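PDB 4FQD: NikO protein from Streptomyces tendae, which catalyses the transfer of an enolpyruvyl group from phosphoenolpyruvate in nikkomycin biosynthesis, as a member of the EPSP synthase family close to MurA. Local coordinates for residues A[26-31]-A[281-286]; A[261-266]-A[291-296]. The protein carries 4 engineered substitutions. One frame throughout, in Å; residues are numbered along the deposited sequence.

Interaction 1: A[26-31]-A[281-286]; sequences GAVRTS and EPLRIT
V28 and I285 sit side by side on neighbouring parallel strands, 27-29 and 283-286, of a four-stranded mixed sheet of the inverse alpha/beta barrel that defines the EPSP synthase family. Strand 27-29 is one of this sheet's two edge strands within the chain, and the segment axes make an angle of 19°. Two almost straight bonds join the strands themselves: V28 N donates to R284 O at 3.0 Å, and T286 N to V28 O at 2.9 Å. V28 leaves the sheet on the same face as I285. Its CB carries CG1 anti to the carbonyl carbon (chi1 -71°), and CG2, wedged between backbone N and carbonyl carbon, does the touching: it meets I285 CG1 at 3.7 Å, I285 CG2 at 3.8 Å and R284 O at 3.5 Å. W271 of helix 265-278 packs on both V28 and I285 on this buried face, and L448 also touches V28. On the other face T286 OG1 approaches R29 CB to 3.4 Å, and R284 brings NH2 obliquely near A27 CB while NH1 forms a salt bridge with E317 of strand 317-320, beyond strand 283-286. Just past strand 27-29, the T30 and I285 side chains cross at about a right angle, CG2 to CG2 3.7 Å. Chi1 of 58° turns the T30 hydroxyl back to the neighbouring strand, and T286 O accepts from both T30 N and T30 OG1, each at 2.9 Å.

Interaction 2: A[261-266]-A[291-296]; sequences LIPDLI and DRAVHA
The turn leading into helix 265-278 lies against the side of helix 290-296, with L265 and A293 bringing the two backbones closest at 5.8 Å between CA atoms. No hydrogen bond crosses the contact; apolar side chains carry it. A293 is the small residue in the middle, its CB pointing at the other segment and reached by three neighbours. L265 comes in by its CD2 branch, 3.7 Å from A293 CB, and the same methyl goes on to A296 CB at 4.2 Å, one turn further along the helix. P263 adds its ring CB at 4.2 Å from A293 CB. I262 extends fully, with CG1 anti to the backbone N (chi1 -175°) and the chain straight again at chi2, which lays CD1 along the helix backbone, 3.6 Å from A293 N. The same side chain also packs against R292: CD1 lies over one face of the guanidinium, 4.1 Å above its plane and offset toward the rim, while CB meets NH1 and NH2, each at 3.8 Å. A bend at chi3 (54°) folds the arginine back over I262, and NH2 forms a salt bridge with D223 of helix 219-231, a helix that also touches I262 and A296. D264, whose CB points away from helix 290-296, is the N-cap of its own helix 265-278, OD1 accepting from E267 N. The arrangement is an N-capped helix start packed through an isoleucine, a proline and a leucine onto an alanine-bearing helix face, and it joins two helices of the inverse alpha/beta barrel of the EPSP synthase family.

Interactions 1 and 2 lie 14 Å apart between centres, on the same side of the chain's centre. Their segments alternate along the sequence: 26-31, 261-266, 281-286, 291-296. The last three follow one another closely, as helix 265-278 leads to strand 283-286 and then helix 290-296, whereas 26-31 joins from far away near the N-terminus. The two contacts also touch directly: S31 O lies 2.7 Å from D264 N, a probable hydrogen bond, and T30 OG1 packs at 3.5 Å on P263 CB. The residues just past strand 27-29 thus meet the N-cap turn of helix 265-278, so both contacts belong to one continuous patch of the fold.

Interaction 1: A[26-31]-A[281-286]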
loop_
_atom_site.group_PDB
_atom_site.type_symbol
_atom_site.label_atom_id
_atom_site.label_comp_id
_atom_site.label_asym_id
_atom_site.label_seq_id
_atom_site.Cartn_x
_atom_site.Cartn_y
_atom_site.Cartn_z
ATOM N N GLY A 26 -26.221 -12.456 20.183
ATOM C CA GLY A 26 -26.474 -11.580 21.311
ATOM C C GLY A 26 -26.013 -10.159 21.050
ATOM O O GLY A 26 -25.887 -9.737 19.900
ATOM N N ALA A 27 -25.761 -9.421 22.124
ATOM C CA ALA A 27 -25.297 -8.045 22.014
ATOM C C ALA A 27 -24.021 -7.839 22.819
ATOM O O ALA A 27 -23.811 -8.483 23.846
ATOM C CB ALA A 27 -26.379 -7.081 22.475
ATOM N N VAL A 28 -23.167 -6.940 22.340
ATOM C CA VAL A 28 -21.932 -6.607 23.039
ATOM C C VAL A 28 -21.835 -5.106 23.280
ATOM O O VAL A 28 -22.219 -4.304 22.428
ATOM C CB VAL A 28 -20.687 -7.078 22.256
ATOM C CG1 VAL A 28 -20.579 -8.593 22.289
ATOM C CG2 VAL A 28 -20.732 -6.573 20.823
ATOM N N ARG A 29 -21.331 -4.727 24.448
ATOM C CA ARG A 29 -21.095 -3.322 24.745
ATOM C C ARG A 29 -19.600 -3.042 24.810
ATOM O O ARG A 29 -18.844 -3.775 25.449
ATOM C CB ARG A 29 -21.792 -2.900 26.045
ATOM C CG ARG A 29 -21.376 -3.690 27.273
ATOM C CD ARG A 29 -22.076 -3.177 28.522
ATOM N NE ARG A 29 -21.749 -1.782 28.809
ATOM C CZ ARG A 29 -22.652 -0.834 29.036
ATOM N NH1 ARG A 29 -23.945 -1.126 29.010
ATOM N NH2 ARG A 29 -22.264 0.409 29.290
ATOM N N THR A 30 -19.176 -1.982 24.133
ATOM C CA THR A 30 -17.765 -1.633 24.072
ATOM C C THR A 30 -17.332 -0.835 25.293
ATOM O O THR A 30 -18.156 -0.232 25.982
ATOM C CB THR A 30 -17.447 -0.812 22.808
ATOM O OG1 THR A 30 -18.251 0.374 22.793
ATOM C CG2 THR A 30 -17.730 -1.627 21.556
ATOM N N SER A 31 -16.031 -0.843 25.558
ATOM C CA SER A 31 -15.457 -0.007 26.602
ATOM C C SER A 31 -14.756 1.182 25.959
ATOM O O SER A 31 -14.555 1.208 24.744
ATOM C CB SER A 31 -14.477 -0.807 27.461
ATOM O OG SER A 31 -15.145 -1.837 28.170
ATOM N N GLU A 281 -26.536 -14.376 13.350
ATOM C CA GLU A 281 -27.453 -13.249 13.233
ATOM C C GLU A 281 -26.655 -11.954 13.367
ATOM O O GLU A 281 -25.576 -11.958 13.963
ATOM C CB GLU A 281 -28.545 -13.325 14.302
ATOM C CG GLU A 281 -29.657 -14.312 13.985
ATOM C CD GLU A 281 -30.424 -13.951 12.724
ATOM O OE1 GLU A 281 -30.860 -12.786 12.599
ATOM O OE2 GLU A 281 -30.588 -14.832 11.855
ATOM N N PRO A 282 -27.170 -10.850 12.798
ATOM C CA PRO A 282 -26.513 -9.540 12.888
ATOM C C PRO A 282 -26.126 -9.174 14.318
ATOM O O PRO A 282 -26.990 -9.047 15.186
ATOM C CB PRO A 282 -27.589 -8.587 12.369
ATOM C CG PRO A 282 -28.341 -9.398 11.385
ATOM C CD PRO A 282 -28.373 -10.796 11.946
ATOM N N LEU A 283 -24.827 -9.014 14.552
ATOM C CA LEU A 283 -24.309 -8.739 15.886
ATOM C C LEU A 283 -24.382 -7.254 16.223
ATOM O O LEU A 283 -23.740 -6.424 15.577
ATOM C CB LEU A 283 -22.866 -9.228 16.004
ATOM C CG LEU A 283 -22.252 -9.159 17.403
ATOM C CD1 LEU A 283 -22.955 -10.131 18.337
ATOM C CD2 LEU A 283 -20.759 -9.438 17.354
ATOM N N ARG A 284 -25.164 -6.926 17.246
ATOM C CA ARG A 284 -25.320 -5.542 17.672
ATOM C C ARG A 284 -24.182 -5.145 18.607
ATOM O O ARG A 284 -23.930 -5.809 19.613
ATOM C CB ARG A 284 -26.671 -5.347 18.359
ATOM C CG ARG A 284 -27.340 -4.018 18.052
ATOM C CD ARG A 284 -28.765 -3.994 18.577
ATOM N NE ARG A 284 -28.811 -4.175 20.024
ATOM C CZ ARG A 284 -28.802 -3.177 20.900
ATOM N NH1 ARG A 284 -28.750 -1.924 20.476
ATOM N NH2 ARG A 284 -28.844 -3.429 22.199
ATOM N N ILE A 285 -23.491 -4.062 18.262
ATOM C CA ILE A 285 -22.351 -3.589 19.039
ATOM C C ILE A 285 -22.606 -2.164 19.522
ATOM O O ILE A 285 -22.659 -1.231 18.722
ATOM C CB ILE A 285 -21.062 -3.615 18.200
ATOM C CG1 ILE A 285 -20.918 -4.962 17.486
ATOM C CG2 ILE A 285 -19.851 -3.327 19.071
ATOM C CD1 ILE A 285 -19.918 -4.950 16.350
ATOM N N THR A 286 -22.756 -1.998 20.832
ATOM C CA THR A 286 -23.137 -0.706 21.395
ATOM C C THR A 286 -21.971 0.043 22.036
ATOM O O THR A 286 -20.937 -0.540 22.358
ATOM C CB THR A 286 -24.262 -0.853 22.438
ATOM O OG1 THR A 286 -23.779 -1.591 23.567
ATOM C CG2 THR A 286 -25.460 -1.575 21.834
#

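Interaction 2: A[261-266]-A[291-296]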
loop_
_atom_site.group_PDB
_atom_site.type_symbol
_atom_site.label_atom_id
_atom_site.label_comp_id
_atom_site.label_asym_id
_atom_site.label_seq_id
_atom_site.Cartn_x
_atom_site.Cartn_y
_atom_site.Cartn_z
ATOM N N LEU A 261 -15.341 9.053 27.287
ATOM C CA LEU A 261 -14.403 8.480 26.326
ATOM C C LEU A 261 -15.081 7.931 25.077
ATOM O O LEU A 261 -16.177 7.374 25.139
ATOM C CB LEU A 261 -13.570 7.371 26.973
ATOM C CG LEU A 261 -12.520 7.792 27.998
ATOM C CD1 LEU A 261 -11.721 6.586 28.468
ATOM C CD2 LEU A 261 -11.602 8.860 27.427
ATOM N N ILE A 262 -14.412 8.101 23.944
ATOM C CA ILE A 262 -14.837 7.487 22.697
ATOM C C ILE A 262 -14.683 5.972 22.840
ATOM O O ILE A 262 -13.722 5.504 23.453
ATOM C CB ILE A 262 -14.001 8.030 21.506
ATOM C CG1 ILE A 262 -14.505 7.485 20.171
ATOM C CG2 ILE A 262 -12.520 7.726 21.691
ATOM C CD1 ILE A 262 -13.824 8.111 18.973
ATOM N N PRO A 263 -15.655 5.202 22.323
ATOM C CA PRO A 263 -15.562 3.739 22.365
ATOM C C PRO A 263 -14.254 3.238 21.762
ATOM O O PRO A 263 -13.763 3.826 20.797
ATOM C CB PRO A 263 -16.746 3.296 21.508
ATOM C CG PRO A 263 -17.752 4.375 21.704
ATOM C CD PRO A 263 -16.962 5.653 21.812
ATOM N N ASP A 264 -13.696 2.176 22.341
ATOM C CA ASP A 264 -12.408 1.644 21.909
ATOM C C ASP A 264 -12.432 1.278 20.429
ATOM O O ASP A 264 -13.217 0.432 20.002
ATOM C CB ASP A 264 -12.014 0.432 22.754
ATOM C CG ASP A 264 -10.552 0.061 22.597
ATOM O OD1 ASP A 264 -10.204 -0.594 21.592
ATOM O OD2 ASP A 264 -9.748 0.422 23.484
ATOM N N LEU A 265 -11.570 1.931 19.657
ATOM C CA LEU A 265 -11.557 1.794 18.207
ATOM C C LEU A 265 -11.259 0.368 17.755
ATOM O O LEU A 265 -11.932 -0.168 16.877
ATOM C CB LEU A 265 -10.539 2.759 17.592
ATOM C CG LEU A 265 -10.679 4.231 17.982
ATOM C CD1 LEU A 265 -9.677 5.089 17.229
ATOM C CD2 LEU A 265 -12.091 4.717 17.732
ATOM N N ILE A 266 -10.249 -0.245 18.362
ATOM C CA ILE A 266 -9.837 -1.588 17.972
ATOM C C ILE A 266 -10.817 -2.643 18.479
ATOM O O ILE A 266 -10.975 -3.699 17.867
ATOM C CB ILE A 266 -8.406 -1.906 18.450
ATOM C CG1 ILE A 266 -7.467 -0.750 18.104
ATOM C CG2 ILE A 266 -7.903 -3.196 17.821
ATOM C CD1 ILE A 266 -7.430 -0.414 16.626
ATOM N N ASP A 291 -20.533 6.316 16.889
ATOM C CA ASP A 291 -20.486 6.909 15.559
ATOM C C ASP A 291 -19.190 7.689 15.364
ATOM O O ASP A 291 -18.639 7.731 14.265
ATOM C CB ASP A 291 -21.700 7.810 15.318
ATOM C CG ASP A 291 -21.964 8.761 16.473
ATOM O OD1 ASP A 291 -21.103 8.874 17.371
ATOM O OD2 ASP A 291 -23.037 9.402 16.478
ATOM N N ARG A 292 -18.707 8.303 16.441
ATOM C CA ARG A 292 -17.424 8.994 16.419
ATOM C C ARG A 292 -16.291 7.998 16.218
ATOM O O ARG A 292 -15.322 8.277 15.509
ATOM C CB ARG A 292 -17.205 9.776 17.716
ATOM C CG ARG A 292 -17.982 11.075 17.796
ATOM C CD ARG A 292 -17.784 11.762 19.138
ATOM N NE ARG A 292 -16.373 11.969 19.451
ATOM C CZ ARG A 292 -15.783 11.530 20.557
ATOM N NH1 ARG A 292 -16.484 10.860 21.463
ATOM N NH2 ARG A 292 -14.493 11.762 20.760
ATOM N N ALA A 293 -16.419 6.835 16.852
ATOM C CA ALA A 293 -15.438 5.767 16.704
ATOM C C ALA A 293 -15.412 5.268 15.267
ATOM O O ALA A 293 -14.346 5.035 14.701
ATOM C CB ALA A 293 -15.745 4.626 17.660
ATOM N N VAL A 294 -16.597 5.116 14.681
ATOM C CA VAL A 294 -16.727 4.672 13.298
ATOM C C VAL A 294 -16.080 5.657 12.332
ATOM O O VAL A 294 -15.324 5.261 11.444
ATOM C CB VAL A 294 -18.207 4.469 12.909
ATOM C CG1 VAL A 294 -18.361 4.372 11.397
ATOM C CG2 VAL A 294 -18.760 3.232 13.586
ATOM N N HIS A 295 -16.378 6.941 12.513
ATOM C CA HIS A 295 -15.821 7.982 11.656
ATOM C C HIS A 295 -14.302 8.037 11.761
ATOM O O HIS A 295 -13.612 8.324 10.785
ATOM C CB HIS A 295 -16.420 9.346 11.999
ATOM C CG HIS A 295 -15.822 10.475 11.221
ATOM N ND1 HIS A 295 -14.854 11.306 11.740
ATOM C CD2 HIS A 295 -16.045 10.902 9.955
ATOM C CE1 HIS A 295 -14.510 12.201 10.830
ATOM N NE2 HIS A 295 -15.219 11.977 9.738
ATOM N N ALA A 296 -13.788 7.760 12.955
ATOM C CA ALA A 296 -12.349 7.703 13.176
ATOM C C ALA A 296 -11.758 6.487 12.473
ATOM O O ALA A 296 -10.602 6.500 12.051
ATOM C CB ALA A 296 -12.048 7.651 14.661
#